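Long-range contact in particle-associated lyase (Acinetobacter bacteriophage AP22, PDB 4Y9V), which probably cleaves the capsular polysaccharide of Acinetobacter baumannii as a lyase of the phage tailspike: residues K248-I262 with L276-Y290. Residues are numbered along the deposited sequence; the frame is centred on the assembly and turned at random. Where two conformers were deposited one is given.
Sequences KFAGLRLRRCFNFNI and LNYGIQISNCQNYNY. With 49T (2-acetamido-2-deoxy-alpha-D-fucopyranose), chain B; 49S (2-acetamido-2-deoxy-beta-D-mannopyranuronic acid), chain C; SO4 (sulfate ion), chain K.
L252-R255 and Q281-S283 run parallel, their short axes 16° apart, and exchange ladder bonds such as Q281 N to L252 O and S283 N to L254 O. The tight side lies inward. There I262 CG2 meets CD1 of I280 at 4.2 Å and sits over one face of the Y290 ring. F260 has CG between its backbone N and carbonyl carbon (chi1 63°), a turn that brings its ring beside C285, whose SG lies 3.7 Å from F260 CZ, obliquely to the ring. That sulfur also accepts a long bond from C257 N (3.6 Å).

The saccharide side is more open, with F249 and R253 partly exposed, and mixes polar grips with apolar contacts to the sugar. R253 grips Q281 side-on: NE and NH2 both reach OE1 at 2.9 Å, in the guanidinium plane, NH2 nearly end-on to the carbonyl and NE from above the amide plane. Together with the bond from Q281 NE2 to O3 of the N-acetylmannosaminuronic acid (3.1 Å), this probably holds the amide in place. Nearby, the acetamido methyl C8 of the N-acetylfucosamine lies over the F249 ring, opposite CG of K248, and 3.6 Å from L276 CD1. The Y278 hydroxyl takes a bond from O1 of the mannosaminuronic acid and gives one to a sulfate, probably from the crystallisation liquor. Stacked parallel coils, an apolar interior and a sugar site on the outer face mark the right-handed beta-helix of pectin lyase-like tailspikes.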
# COMPACT_ATOMS: atom_id res chain seq x y z
N LYS A 248 14.04 20.29 25.62
CA LYS A 248 13.34 21.49 25.15
C LYS A 248 12.83 21.37 23.71
O LYS A 248 11.73 21.80 23.43
CB LYS A 248 14.27 22.70 25.30
CG LYS A 248 13.62 24.01 24.87
CD LYS A 248 14.48 25.21 25.30
CE LYS A 248 13.84 26.53 24.89
NZ LYS A 248 14.66 27.64 25.43
N PHE A 249 13.67 20.83 22.82
CA PHE A 249 13.42 20.97 21.39
C PHE A 249 12.93 19.71 20.70
O PHE A 249 12.03 19.80 19.85
CB PHE A 249 14.66 21.47 20.68
CG PHE A 249 15.05 22.90 21.07
CD1 PHE A 249 14.22 23.95 20.76
CD2 PHE A 249 16.24 23.15 21.74
CE1 PHE A 249 14.56 25.25 21.12
CE2 PHE A 249 16.57 24.45 22.10
CZ PHE A 249 15.74 25.51 21.78
N ALA A 250 13.52 18.56 20.99
CA ALA A 250 13.15 17.31 20.33
C ALA A 250 13.62 16.15 21.21
O ALA A 250 14.57 16.29 21.97
CB ALA A 250 13.74 17.21 18.94
N GLY A 251 12.98 15.00 21.02
CA GLY A 251 13.33 13.82 21.81
C GLY A 251 14.46 12.99 21.21
O GLY A 251 15.42 12.60 21.92
N LEU A 252 14.37 12.73 19.91
CA LEU A 252 15.33 11.94 19.17
C LEU A 252 15.56 12.64 17.85
O LEU A 252 14.58 13.02 17.19
CB LEU A 252 14.77 10.55 18.92
CG LEU A 252 15.62 9.60 18.05
CD1 LEU A 252 16.93 9.26 18.71
CD2 LEU A 252 14.84 8.32 17.73
N ARG A 253 16.82 12.79 17.43
CA ARG A 253 17.11 13.33 16.11
C ARG A 253 18.03 12.37 15.38
O ARG A 253 19.07 11.94 15.91
CB ARG A 253 17.77 14.71 16.20
CG ARG A 253 18.17 15.29 14.86
CD ARG A 253 18.83 16.65 14.95
NE ARG A 253 17.90 17.64 15.47
CZ ARG A 253 18.16 18.59 16.36
NH1 ARG A 253 19.36 18.71 16.89
NH2 ARG A 253 17.18 19.40 16.75
N LEU A 254 17.64 12.04 14.14
CA LEU A 254 18.49 11.32 13.18
C LEU A 254 18.90 12.38 12.15
O LEU A 254 18.00 12.93 11.51
CB LEU A 254 17.80 10.18 12.47
CG LEU A 254 17.29 8.99 13.27
CD1 LEU A 254 18.26 8.58 14.36
CD2 LEU A 254 15.95 9.25 13.93
N ARG A 255 20.20 12.67 12.04
CA ARG A 255 20.68 13.78 11.25
C ARG A 255 21.69 13.29 10.22
O ARG A 255 22.64 12.59 10.56
CB ARG A 255 21.32 14.83 12.16
CG ARG A 255 21.84 16.08 11.45
CD ARG A 255 22.15 17.15 12.46
NE ARG A 255 22.57 18.42 11.89
CZ ARG A 255 23.78 18.96 11.98
NH1 ARG A 255 24.81 18.28 12.40
NH2 ARG A 255 23.93 20.22 11.60
N ARG A 256 21.51 13.67 8.96
CA ARG A 256 22.48 13.32 7.93
C ARG A 256 22.75 11.80 7.95
O ARG A 256 23.88 11.36 7.81
CB ARG A 256 23.77 14.14 8.02
CG ARG A 256 23.52 15.65 7.83
CD ARG A 256 24.79 16.49 7.89
NE ARG A 256 25.47 16.32 9.18
CZ ARG A 256 26.50 17.03 9.55
NH1 ARG A 256 26.98 18.02 8.82
NH2 ARG A 256 27.08 16.75 10.71
N CYS A 257 21.68 11.03 8.07
CA CYS A 257 21.75 9.58 8.05
C CYS A 257 21.21 9.05 6.71
O CYS A 257 20.41 9.70 6.04
CB CYS A 257 21.04 8.95 9.24
SG CYS A 257 21.88 9.23 10.83
N PHE A 258 21.67 7.85 6.36
CA PHE A 258 21.52 7.32 5.00
C PHE A 258 21.21 5.84 5.10
O PHE A 258 22.06 5.06 5.57
CB PHE A 258 22.84 7.58 4.27
CG PHE A 258 22.94 7.31 2.78
CD1 PHE A 258 21.85 7.25 1.93
CD2 PHE A 258 24.20 7.19 2.21
CE1 PHE A 258 22.04 7.08 0.58
CE2 PHE A 258 24.40 7.06 0.86
CZ PHE A 258 23.30 7.00 0.03
N ASN A 259 20.03 5.44 4.67
CA ASN A 259 19.60 4.01 4.70
C ASN A 259 19.41 3.52 6.13
O ASN A 259 20.27 2.86 6.71
CB ASN A 259 20.55 3.10 3.94
CG ASN A 259 20.92 3.64 2.58
OD1 ASN A 259 22.16 3.64 2.34
ND2 ASN A 259 20.04 4.00 1.78
N PHE A 260 18.23 3.80 6.68
CA PHE A 260 17.99 3.33 8.04
C PHE A 260 16.51 3.09 8.26
O PHE A 260 15.65 3.65 7.60
CB PHE A 260 18.59 4.27 9.10
CG PHE A 260 17.98 5.66 9.11
CD1 PHE A 260 18.46 6.63 8.24
CD2 PHE A 260 16.93 5.96 9.96
CE1 PHE A 260 17.91 7.89 8.25
CE2 PHE A 260 16.39 7.24 9.96
CZ PHE A 260 16.89 8.20 9.12
N ASN A 261 16.25 2.25 9.27
CA ASN A 261 14.92 1.95 9.77
C ASN A 261 14.85 2.43 11.24
O ASN A 261 15.76 2.13 12.04
CB ASN A 261 14.62 0.48 9.70
CG ASN A 261 14.43 -0.04 8.29
OD1 ASN A 261 14.23 0.70 7.33
ND2 ASN A 261 14.56 -1.35 8.15
N ILE A 262 13.78 3.11 11.57
CA ILE A 262 13.52 3.54 12.94
C ILE A 262 12.69 2.49 13.65
O ILE A 262 11.54 2.23 13.24
CB ILE A 262 12.77 4.91 12.94
CG1 ILE A 262 13.56 5.98 12.18
CG2 ILE A 262 12.44 5.31 14.36
CD1 ILE A 262 12.82 7.29 12.03
N LEU A 276 10.58 24.38 17.59
CA LEU A 276 10.64 22.98 17.23
C LEU A 276 9.50 22.25 17.95
O LEU A 276 8.35 22.31 17.54
CB LEU A 276 12.03 22.36 17.43
CG LEU A 276 13.12 22.74 16.38
CD1 LEU A 276 13.61 24.16 16.54
CD2 LEU A 276 14.28 21.75 16.45
N ASN A 277 9.85 21.52 19.04
CA ASN A 277 8.97 20.63 19.79
C ASN A 277 8.59 19.40 18.95
O ASN A 277 7.46 19.22 18.54
CB ASN A 277 7.66 21.26 20.29
CG ASN A 277 7.83 22.52 21.08
OD1 ASN A 277 7.56 23.60 20.55
ND2 ASN A 277 8.21 22.41 22.34
N TYR A 278 9.60 18.55 18.72
CA TYR A 278 9.44 17.41 17.83
C TYR A 278 9.65 16.12 18.63
O TYR A 278 10.56 16.03 19.45
CB TYR A 278 10.45 17.47 16.69
CG TYR A 278 10.39 18.74 15.87
CD1 TYR A 278 9.23 19.48 15.69
CD2 TYR A 278 11.52 19.18 15.20
CE1 TYR A 278 9.21 20.62 14.88
CE2 TYR A 278 11.49 20.29 14.36
CZ TYR A 278 10.33 21.00 14.19
OH TYR A 278 10.38 22.09 13.36
N GLY A 279 8.82 15.11 18.40
CA GLY A 279 9.09 13.81 19.05
C GLY A 279 10.36 13.18 18.49
O GLY A 279 11.35 12.99 19.20
N ILE A 280 10.30 12.88 17.20
CA ILE A 280 11.44 12.53 16.39
C ILE A 280 11.62 13.62 15.34
O ILE A 280 10.66 13.99 14.68
CB ILE A 280 11.25 11.17 15.66
CG1 ILE A 280 11.01 10.06 16.67
CG2 ILE A 280 12.47 10.87 14.78
CD1 ILE A 280 10.63 8.73 16.07
N GLN A 281 12.86 14.10 15.19
CA GLN A 281 13.22 14.93 14.05
C GLN A 281 14.10 14.12 13.12
O GLN A 281 15.18 13.66 13.52
CB GLN A 281 13.90 16.23 14.45
CG GLN A 281 14.05 17.18 13.24
CD GLN A 281 14.68 18.51 13.58
OE1 GLN A 281 15.36 18.63 14.59
NE2 GLN A 281 14.47 19.51 12.72
N ILE A 282 13.64 13.97 11.89
CA ILE A 282 14.46 13.40 10.80
C ILE A 282 15.03 14.62 10.09
O ILE A 282 14.30 15.36 9.45
CB ILE A 282 13.58 12.49 9.92
CG1 ILE A 282 13.02 11.32 10.72
CG2 ILE A 282 14.40 12.02 8.72
CD1 ILE A 282 11.93 10.54 10.01
N SER A 283 16.33 14.86 10.31
CA SER A 283 17.04 16.04 9.85
C SER A 283 17.95 15.68 8.69
O SER A 283 18.96 15.01 8.89
CB SER A 283 17.86 16.65 10.97
OG SER A 283 17.02 17.20 11.96
N ASN A 284 17.61 16.11 7.48
CA ASN A 284 18.55 16.00 6.36
C ASN A 284 19.00 14.55 6.11
O ASN A 284 20.19 14.27 6.02
CB ASN A 284 19.75 16.92 6.59
CG ASN A 284 19.31 18.31 6.99
OD1 ASN A 284 19.47 18.71 8.15
ND2 ASN A 284 18.70 19.02 6.06
N CYS A 285 18.02 13.65 6.01
CA CYS A 285 18.26 12.24 5.83
C CYS A 285 17.78 11.74 4.47
O CYS A 285 16.94 12.35 3.81
CB CYS A 285 17.56 11.42 6.90
SG CYS A 285 18.20 11.61 8.57
N GLN A 286 18.31 10.58 4.07
CA GLN A 286 17.98 9.98 2.77
C GLN A 286 17.81 8.49 2.93
O GLN A 286 18.70 7.82 3.47
CB GLN A 286 19.10 10.31 1.77
CG GLN A 286 18.80 9.92 0.33
CD GLN A 286 19.80 10.48 -0.61
OE1 GLN A 286 20.31 11.60 -0.45
NE2 GLN A 286 20.16 9.70 -1.60
N ASN A 287 16.67 7.98 2.46
CA ASN A 287 16.41 6.54 2.44
C ASN A 287 16.14 6.07 3.85
O ASN A 287 17.01 5.55 4.55
CB ASN A 287 17.52 5.71 1.75
CG ASN A 287 17.92 6.13 0.32
OD1 ASN A 287 18.95 5.58 -0.12
ND2 ASN A 287 17.23 7.00 -0.30
N TYR A 288 14.99 6.68 4.54
CA TYR A 288 14.60 6.56 5.97
C TYR A 288 13.20 6.00 6.08
O TYR A 288 12.25 6.45 5.46
CB TYR A 288 14.66 7.90 6.70
CG TYR A 288 13.88 9.04 6.07
CD1 TYR A 288 12.58 9.40 6.35
CD2 TYR A 288 14.52 9.80 5.08
CE1 TYR A 288 11.95 10.46 5.71
CE2 TYR A 288 13.92 10.82 4.44
CZ TYR A 288 12.63 11.15 4.80
OH TYR A 288 12.17 12.20 3.97
N ASN A 289 12.97 4.40 6.65
CA ASN A 289 11.67 3.89 6.91
C ASN A 289 11.38 3.89 8.41
O ASN A 289 12.29 3.77 9.25
CB ASN A 289 11.54 2.48 6.39
CG ASN A 289 11.99 2.37 4.94
OD1 ASN A 289 13.11 1.84 4.67
ND2 ASN A 289 11.19 2.76 4.04
N TYR A 290 10.09 3.96 8.69
CA TYR A 290 9.56 3.85 10.07
C TYR A 290 8.36 2.96 9.99
O TYR A 290 7.26 3.43 9.65
CB TYR A 290 9.25 5.24 10.59
CG TYR A 290 8.84 5.38 12.05
CD1 TYR A 290 8.95 4.36 12.96
CD2 TYR A 290 8.37 6.60 12.50
CE1 TYR A 290 8.57 4.56 14.29
CE2 TYR A 290 8.03 6.82 13.81
CZ TYR A 290 8.14 5.79 14.72
OH TYR A 290 7.84 5.96 16.05
C1 49T B . 17.32 24.68 13.48
C2 49T B . 18.15 25.25 14.63
N2 49T B . 17.38 25.19 15.89
C7 49T B . 17.69 24.34 16.85
O7 49T B . 18.55 23.48 16.76
C8 49T B . 16.86 24.48 18.12
O5 49T B . 17.91 24.91 12.25
C5 49T B . 18.19 26.28 11.95
C6 49T B . 18.71 26.35 10.53
C4 49T B . 19.16 26.83 12.99
O4 49T B . 20.37 26.09 12.92
C3 49T B . 18.53 26.69 14.35
O3 49T B . 19.49 27.09 15.37
C8 49S C . 13.56 22.43 8.33
C7 49S C . 13.34 22.25 9.81
O7 49S C . 13.11 21.12 10.30
N2 49S C . 13.41 23.36 10.56
C2 49S C . 13.15 23.38 11.99
C3 49S C . 14.44 23.54 12.81
O3 49S C . 15.35 22.47 12.54
C1 49S C . 12.22 24.53 12.32
O1 49S C . 11.04 24.49 11.58
O5 49S C . 12.85 25.76 11.98
C5 49S C . 13.99 26.01 12.82
C6 49S C . 14.53 27.38 12.48
O6A 49S C . 14.63 27.71 11.27
O6B 49S C . 14.87 28.11 13.45
C4 49S C . 15.05 24.92 12.61
O4 49S C . 16.03 25.25 13.60
S SO4 K . 7.39 24.03 11.63
O1 SO4 K . 8.35 24.51 10.65
O2 SO4 K . 6.27 23.37 10.94
O3 SO4 K . 6.91 25.20 12.37
O4 SO4 K . 7.94 23.05 12.60
O HOH W 1 11.28 0.88 10.81